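Local coordinates for protein DyP (Bjerkandera adusta, PDB 3VXJ) that probably uses a bound heme b to reduce hydrogen peroxide while oxidising dyes and phenols, in the manner of dye-decolorizing peroxidases, at residues L354-Y359 with N365-Q370; G13-G18 with G195-G200. All blocks are in the same frame, centred on the assembly; numbering follows the deposited sequence.

Contact 1: L354-Y359 with N365-Q370; sequences LLFVEY and NGFRFQ. With HEM (protoporphyrin IX containing Fe), chain B.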
loop_
_atom_site.group_PDB
_atom_site.type_symbol
_atom_site.label_atom_id
_atom_site.label_comp_id
_atom_site.label_asym_id
_atom_site.label_seq_id
_atom_site.Cartn_x
_atom_site.Cartn_y
_atom_site.Cartn_z
ATOM N N LEU A 354 1.914 -5.740 7.848
ATOM C CA LEU A 354 1.075 -5.182 6.806
ATOM C C LEU A 354 1.309 -5.947 5.525
ATOM O O LEU A 354 2.448 -6.151 5.106
ATOM C CB LEU A 354 1.381 -3.688 6.584
ATOM C CG LEU A 354 0.403 -2.888 5.700
ATOM C CD1 LEU A 354 -0.978 -2.764 6.362
ATOM C CD2 LEU A 354 0.967 -1.493 5.373
ATOM N N LEU A 355 0.214 -6.388 4.929
ATOM C CA LEU A 355 0.228 -6.896 3.562
ATOM C C LEU A 355 -0.092 -5.708 2.666
ATOM O O LEU A 355 -1.253 -5.315 2.515
ATOM C CB LEU A 355 -0.769 -8.048 3.394
ATOM C CG LEU A 355 -0.567 -9.184 4.402
ATOM C CD1 LEU A 355 -1.569 -10.306 4.206
ATOM C CD2 LEU A 355 0.850 -9.738 4.358
ATOM N N PHE A 356 0.972 -5.123 2.119
ATOM C CA PHE A 356 0.903 -3.844 1.430
ATOM C C PHE A 356 0.666 -4.060 -0.066
ATOM O O PHE A 356 1.313 -4.909 -0.699
ATOM C CB PHE A 356 2.202 -3.085 1.695
ATOM C CG PHE A 356 2.346 -1.810 0.921
ATOM C CD1 PHE A 356 1.922 -0.597 1.457
ATOM C CD2 PHE A 356 2.958 -1.819 -0.332
ATOM C CE1 PHE A 356 2.057 0.585 0.734
ATOM C CE2 PHE A 356 3.127 -0.638 -1.043
ATOM C CZ PHE A 356 2.672 0.561 -0.518
ATOM N N VAL A 357 -0.271 -3.282 -0.603
ATOM C CA VAL A 357 -0.704 -3.403 -1.995
ATOM C C VAL A 357 -0.829 -2.007 -2.574
ATOM O O VAL A 357 -1.580 -1.184 -2.039
ATOM C CB VAL A 357 -2.086 -4.080 -2.057
ATOM C CG1 VAL A 357 -2.633 -4.073 -3.467
ATOM C CG2 VAL A 357 -2.010 -5.515 -1.517
ATOM N N GLU A 358 -0.090 -1.739 -3.653
ATOM C CA GLU A 358 -0.162 -0.441 -4.306
ATOM C C GLU A 358 -0.247 -0.629 -5.810
ATOM O O GLU A 358 0.554 -1.376 -6.386
ATOM C CB GLU A 358 1.060 0.403 -3.948
ATOM C CG GLU A 358 0.960 1.863 -4.364
ATOM C CD GLU A 358 2.007 2.759 -3.712
ATOM O OE1 GLU A 358 3.084 2.270 -3.352
ATOM O OE2 GLU A 358 1.725 3.973 -3.549
ATOM N N TYR A 359 -1.218 0.051 -6.420
ATOM C CA TYR A 359 -1.498 -0.048 -7.854
ATOM C C TYR A 359 -1.153 1.238 -8.589
ATOM O O TYR A 359 -1.471 2.345 -8.134
ATOM C CB TYR A 359 -2.978 -0.318 -8.110
ATOM C CG TYR A 359 -3.504 -1.620 -7.560
ATOM C CD1 TYR A 359 -3.215 -2.832 -8.180
ATOM C CD2 TYR A 359 -4.316 -1.636 -6.421
ATOM C CE1 TYR A 359 -3.717 -4.025 -7.694
ATOM C CE2 TYR A 359 -4.836 -2.840 -5.923
ATOM C CZ TYR A 359 -4.516 -4.022 -6.561
ATOM O OH TYR A 359 -5.011 -5.220 -6.077
ATOM N N ASN A 365 6.973 5.005 -11.273
ATOM C CA ASN A 365 6.402 6.307 -10.945
ATOM C C ASN A 365 5.548 6.304 -9.679
ATOM O O ASN A 365 5.250 7.366 -9.143
ATOM C CB ASN A 365 5.555 6.827 -12.110
ATOM C CG ASN A 365 6.385 7.307 -13.264
ATOM O OD1 ASN A 365 7.619 7.419 -13.170
ATOM N ND2 ASN A 365 5.718 7.610 -14.362
ATOM N N GLY A 366 5.127 5.127 -9.225
ATOM C CA GLY A 366 4.235 5.028 -8.070
ATOM C C GLY A 366 5.015 4.544 -6.872
ATOM O O GLY A 366 5.870 5.263 -6.362
ATOM N N PHE A 367 4.765 3.300 -6.472
ATOM C CA PHE A 367 5.492 2.652 -5.391
ATOM C C PHE A 367 6.995 2.941 -5.401
ATOM O O PHE A 367 7.568 3.336 -4.388
ATOM C CB PHE A 367 5.280 1.138 -5.468
ATOM C CG PHE A 367 6.233 0.361 -4.605
ATOM C CD1 PHE A 367 6.152 0.428 -3.209
ATOM C CD2 PHE A 367 7.275 -0.371 -5.178
ATOM C CE1 PHE A 367 7.071 -0.258 -2.409
ATOM C CE2 PHE A 367 8.178 -1.063 -4.387
ATOM C CZ PHE A 367 8.088 -0.997 -2.999
ATOM N N ARG A 368 7.641 2.692 -6.535
ATOM C CA ARG A 368 9.090 2.730 -6.571
ATOM C C ARG A 368 9.639 4.143 -6.423
ATOM O O ARG A 368 10.683 4.351 -5.801
ATOM C CB ARG A 368 9.589 2.068 -7.850
ATOM C CG ARG A 368 11.043 1.709 -7.833
ATOM C CD ARG A 368 11.338 0.875 -9.066
ATOM N NE ARG A 368 12.698 0.351 -9.076
ATOM C CZ ARG A 368 13.770 1.026 -9.484
ATOM N NH1 ARG A 368 13.654 2.272 -9.936
ATOM N NH2 ARG A 368 14.963 0.446 -9.447
ATOM N N PHE A 369 8.929 5.112 -7.005
ATOM C CA PHE A 369 9.299 6.529 -6.903
ATOM C C PHE A 369 9.133 7.032 -5.472
ATOM O O PHE A 369 10.001 7.731 -4.944
ATOM C CB PHE A 369 8.436 7.351 -7.854
ATOM C CG PHE A 369 9.092 8.602 -8.358
ATOM C CD1 PHE A 369 9.846 8.581 -9.523
ATOM C CD2 PHE A 369 8.933 9.807 -7.687
ATOM C CE1 PHE A 369 10.445 9.735 -10.007
ATOM C CE2 PHE A 369 9.549 10.966 -8.163
ATOM C CZ PHE A 369 10.296 10.921 -9.330
ATOM N N GLN A 370 8.013 6.666 -4.858
ATOM C CA GLN A 370 7.737 6.997 -3.462
ATOM C C GLN A 370 8.790 6.413 -2.529
ATOM O O GLN A 370 9.217 7.069 -1.575
ATOM C CB GLN A 370 6.343 6.514 -3.087
ATOM C CG GLN A 370 5.264 7.245 -3.853
ATOM C CD GLN A 370 3.947 6.512 -3.841
ATOM O OE1 GLN A 370 3.710 5.631 -3.006
ATOM N NE2 GLN A 370 3.071 6.860 -4.776
HETATM C CHA HEM B . -0.356 6.845 3.797
HETATM C CHB HEM B . 0.986 3.510 7.029
HETATM C CHC HEM B . 4.126 1.638 3.862
HETATM C CHD HEM B . 2.777 4.940 0.598
HETATM C C1A HEM B . -0.242 6.129 4.956
HETATM C C2A HEM B . -0.949 6.406 6.186
HETATM C C3A HEM B . -0.564 5.483 7.085
HETATM C C4A HEM B . 0.366 4.586 6.436
HETATM C CMA HEM B . -1.033 5.344 8.546
HETATM C CAA HEM B . -1.901 7.603 6.403
HETATM C CBA HEM B . -3.364 7.350 6.034
HETATM C CGA HEM B . -3.621 7.281 4.546
HETATM O O1A HEM B . -3.551 8.311 3.844
HETATM O O2A HEM B . -3.936 6.160 4.058
HETATM C C1B HEM B . 1.943 2.699 6.453
HETATM C C2B HEM B . 2.593 1.574 7.091
HETATM C C3B HEM B . 3.464 1.050 6.209
HETATM C C4B HEM B . 3.369 1.828 4.991
HETATM C CMB HEM B . 2.310 1.121 8.541
HETATM C CAB HEM B . 4.392 -0.171 6.381
HETATM C CBB HEM B . 4.133 -1.143 7.259
HETATM C C1C HEM B . 4.064 2.400 2.723
HETATM C C2C HEM B . 4.904 2.242 1.551
HETATM C C3C HEM B . 4.541 3.169 0.650
HETATM C C4C HEM B . 3.456 3.929 1.231
HETATM C CMC HEM B . 6.000 1.168 1.411
HETATM C CAC HEM B . 5.110 3.426 -0.770
HETATM C CBC HEM B . 6.416 3.299 -1.041
HETATM C C1D HEM B . 1.772 5.698 1.142
HETATM C C2D HEM B . 1.020 6.678 0.398
HETATM C C3D HEM B . 0.065 7.272 1.385
HETATM C C4D HEM B . 0.318 6.595 2.632
HETATM C CMD HEM B . 1.137 7.087 -1.080
HETATM C CAD HEM B . -0.937 8.391 1.065
HETATM C CBD HEM B . -0.180 9.714 1.126
HETATM C CGD HEM B . -1.067 10.878 0.779
HETATM O O1D HEM B . -1.095 11.852 1.579
HETATM O O2D HEM B . -1.737 10.847 -0.278
HETATM N NA HEM B . 0.562 5.034 5.154
HETATM N NB HEM B . 2.463 2.854 5.174
HETATM N NC HEM B . 3.220 3.464 2.501
HETATM N ND HEM B . 1.314 5.647 2.456
HETATM FE FE HEM B . 1.945 4.287 3.848
HETATM O O HOH W 1 0.462 3.107 3.231
#
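Glu358 reaches helix 367-375 with CG anti to its backbone N (chi1 -169°) and its chain extended beyond, while Gln370 turns CG beside its own N (chi1 -65°) and sends an extended chain back toward the strand. The side chains come from opposite directions, the carboxylate and amide planes are 56° apart, and Glu358 OE2 lies 2.6 Å from Gln370 OE1. Two oxygens so close suggest, without settling it, that the acid is protonated. The amide rotation is fixed by a hydrogen bond from Gln370 NE2 to Phe325 O, consistent with the oxygen facing the acid. The other carboxylate oxygen, Glu358 OE1, sits 3.2 Å from Phe367 CA, by the first turn of the helix. It also meets the Phe367 ring edge-on, near the ring plane, at 3.6 Å from CD1.

The apolar half of the contact is Phe356 CE2 against Phe367 CD1 at 3.9 Å, with the rings oblique to each other. Phe356 also lines the heme pocket: its CZ is 3.4 Å from HEM C3C, on the side of the porphyrin that carries the iron-bound water. Leu354 CD2 approaches the same side at HEM C3B. One heme vinyl lies against both segments, HEM CAC 3.5 Å from Glu358 OE1 and HEM CBC 3.6 Å from Phe367 CD1. This is therefore a wall of the heme pocket, built from one strand and the helix that follows it. Strand 353-360 is an inner strand of the four-stranded antiparallel sheet, paired with 216-225 and 328-334. Gly366 is the N-cap residue of helix 367-375, Gln360 OE1 accepts from Phe367 N, and helix 98-101 packs Leu101 against Phe367.

Contact 2: G13-G18 with G195-G200; sequences GDILVG and GIILTG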
loop_
_atom_site.group_PDB
_atom_site.type_symbol
_atom_site.label_atom_id
_atom_site.label_comp_id
_atom_site.label_asym_id
_atom_site.label_seq_id
_atom_site.Cartn_x
_atom_site.Cartn_y
_atom_site.Cartn_z
ATOM N N GLY A 13 -11.848 -5.018 -9.389
ATOM C CA GLY A 13 -12.349 -4.027 -8.446
ATOM C C GLY A 13 -11.355 -3.499 -7.426
ATOM O O GLY A 13 -11.469 -2.353 -6.999
ATOM N N ASP A 14 -10.388 -4.320 -7.019
ATOM C CA ASP A 14 -9.424 -3.851 -6.014
ATOM C C ASP A 14 -8.562 -2.687 -6.507
ATOM O O ASP A 14 -8.087 -1.887 -5.703
ATOM C CB ASP A 14 -8.546 -4.992 -5.504
ATOM C CG ASP A 14 -7.896 -4.675 -4.169
ATOM O OD1 ASP A 14 -8.605 -4.189 -3.264
ATOM O OD2 ASP A 14 -6.668 -4.886 -4.036
ATOM N N ILE A 15 -8.392 -2.591 -7.828
ATOM C CA ILE A 15 -7.560 -1.548 -8.421
ATOM C C ILE A 15 -8.164 -0.154 -8.216
ATOM O O ILE A 15 -7.471 0.777 -7.814
ATOM C CB ILE A 15 -7.376 -1.768 -9.933
ATOM C CG1 ILE A 15 -6.698 -3.109 -10.209
ATOM C CG2 ILE A 15 -6.559 -0.629 -10.532
ATOM C CD1 ILE A 15 -6.797 -3.531 -11.670
ATOM N N LEU A 16 -9.460 -0.028 -8.500
ATOM C CA LEU A 16 -10.112 1.277 -8.608
ATOM C C LEU A 16 -10.907 1.650 -7.363
ATOM O O LEU A 16 -10.940 2.811 -6.967
ATOM C CB LEU A 16 -11.016 1.309 -9.854
ATOM C CG LEU A 16 -11.825 2.559 -10.215
ATOM C CD1 LEU A 16 -10.902 3.741 -10.450
ATOM C CD2 LEU A 16 -12.700 2.304 -11.439
ATOM N N VAL A 17 -11.546 0.656 -6.752
ATOM C CA VAL A 17 -12.471 0.888 -5.652
ATOM C C VAL A 17 -11.874 0.404 -4.332
ATOM O O VAL A 17 -12.007 1.067 -3.300
ATOM C CB VAL A 17 -13.838 0.207 -5.934
ATOM C CG1 VAL A 17 -14.827 0.473 -4.805
ATOM C CG2 VAL A 17 -14.410 0.688 -7.265
ATOM N N GLY A 18 -11.214 -0.749 -4.376
ATOM C CA GLY A 18 -10.656 -1.372 -3.176
ATOM C C GLY A 18 -11.677 -2.294 -2.542
ATOM O O GLY A 18 -12.842 -1.918 -2.373
ATOM N N GLY A 195 -5.128 6.876 -16.657
ATOM C CA GLY A 195 -3.885 6.188 -17.010
ATOM C C GLY A 195 -2.744 6.312 -16.017
ATOM O O GLY A 195 -1.706 5.699 -16.206
ATOM N N ILE A 196 -2.916 7.103 -14.965
ATOM C CA ILE A 196 -1.969 7.049 -13.848
ATOM C C ILE A 196 -2.090 5.693 -13.133
ATOM O O ILE A 196 -1.103 5.166 -12.604
ATOM C CB ILE A 196 -2.167 8.227 -12.875
ATOM C CG1 ILE A 196 -2.011 9.573 -13.605
ATOM C CG2 ILE A 196 -1.195 8.131 -11.693
ATOM C CD1 ILE A 196 -0.716 9.743 -14.416
ATOM N N ILE A 197 -3.294 5.117 -13.152
ATOM C CA ILE A 197 -3.578 3.853 -12.471
ATOM C C ILE A 197 -3.785 2.707 -13.461
ATOM O O ILE A 197 -3.312 1.596 -13.230
ATOM C CB ILE A 197 -4.819 3.993 -11.549
ATOM C CG1 ILE A 197 -4.680 5.199 -10.596
ATOM C CG2 ILE A 197 -5.078 2.705 -10.774
ATOM C CD1 ILE A 197 -3.451 5.147 -9.672
ATOM N N LEU A 198 -4.482 2.989 -14.561
ATOM C CA LEU A 198 -4.911 1.964 -15.517
ATOM C C LEU A 198 -4.042 2.004 -16.765
ATOM O O LEU A 198 -3.991 3.028 -17.465
ATOM C CB LEU A 198 -6.396 2.148 -15.886
ATOM C CG LEU A 198 -7.400 1.988 -14.738
ATOM C CD1 LEU A 198 -8.766 2.500 -15.148
ATOM C CD2 LEU A 198 -7.488 0.548 -14.252
ATOM N N THR A 199 -3.383 0.882 -17.056
ATOM C CA THR A 199 -2.541 0.798 -18.247
ATOM C C THR A 199 -3.357 1.034 -19.516
ATOM O O THR A 199 -4.491 0.554 -19.648
ATOM C CB THR A 199 -1.749 -0.542 -18.298
ATOM O OG1 THR A 199 -2.619 -1.644 -18.025
ATOM C CG2 THR A 199 -0.627 -0.532 -17.255
ATOM N N GLY A 200 -2.783 1.798 -20.439
ATOM C CA GLY A 200 -3.423 2.058 -21.727
ATOM C C GLY A 200 -4.395 3.224 -21.763
ATOM O O GLY A 200 -4.866 3.596 -22.842
#
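Ile15 meets Ile197 and Leu198 where the N-terminal part of the DyP dimeric alpha+beta barrel fold packs on its C-terminal part, a helical turn at 13-16 facing the loop that runs from strand 191-192 to strand 216-225. The contact between the segments is purely apolar, with no hydrogen bond across it. The closest CA atoms, those of Ile15 and Ile197, are 7.8 Å apart, so branched side chains bridge the distance. Ile15 and Ile197 pass each other in opposite directions, and Leu198 comes in obliquely. Leu198 has its CB pointing neither at the turn nor from it; chi2 of 167° puts CD1 anti to CA, and the other branch, CD2, does the touching. Other members widen the apolar patch: Ile15 also packs on Leu430 of strand 420-430, and both Leu16 and Ile197 lie on Val178.

Polar interactions hold each segment separately. In the turn, Gly13 O accepts from Val17 N at 3.0 Å and from Gly18 N at 3.1 Å, the second running from residue i+5 back to i and closing the turn. Gly18 then leaves helical geometry with phi 90°, where a CB would press on the carbonyl oxygen before it. Asp14 fastens the turn further, its OD1 being hydrogen-bonded to both Met19 N and Ser330 OG. The loop is tied to the C-terminal sheet by Ile197 O with Ser216 OG and is anchored by Thr199 OG1 on Ala212 O.

At the centre, a single methyl of the turn serves both loop residues: Ile15 CG2, anti to the Ile15 backbone N, lies 3.7 Å from Ile197 CG2 and 4.0 Å from Leu198 CD2.

Both contacts are buried, but contact 1 lies about 5 Å from the chain centre and contact 2 about 14 Å, measured between centres. Contact 1 is mixed in chemistry, combining acid, amide and aromatic rings around the heme, and stays within the C-terminal family region. Contact 2 is aliphatic and joins the two family regions, with the Ile197 side chain about 10 Å from the heme. Strand 353-360 connects them: Tyr359, which points away from helix 367-375, directs its OH to Asp14 OD2 at 2.7 Å, a probable hydrogen bond, and its carbonyl O lies 3.8 Å from Ile197 CD1. Leu354, Phe356 and Glu358 face the heme, Val357 and Tyr359 the other side, where Asp14 lies.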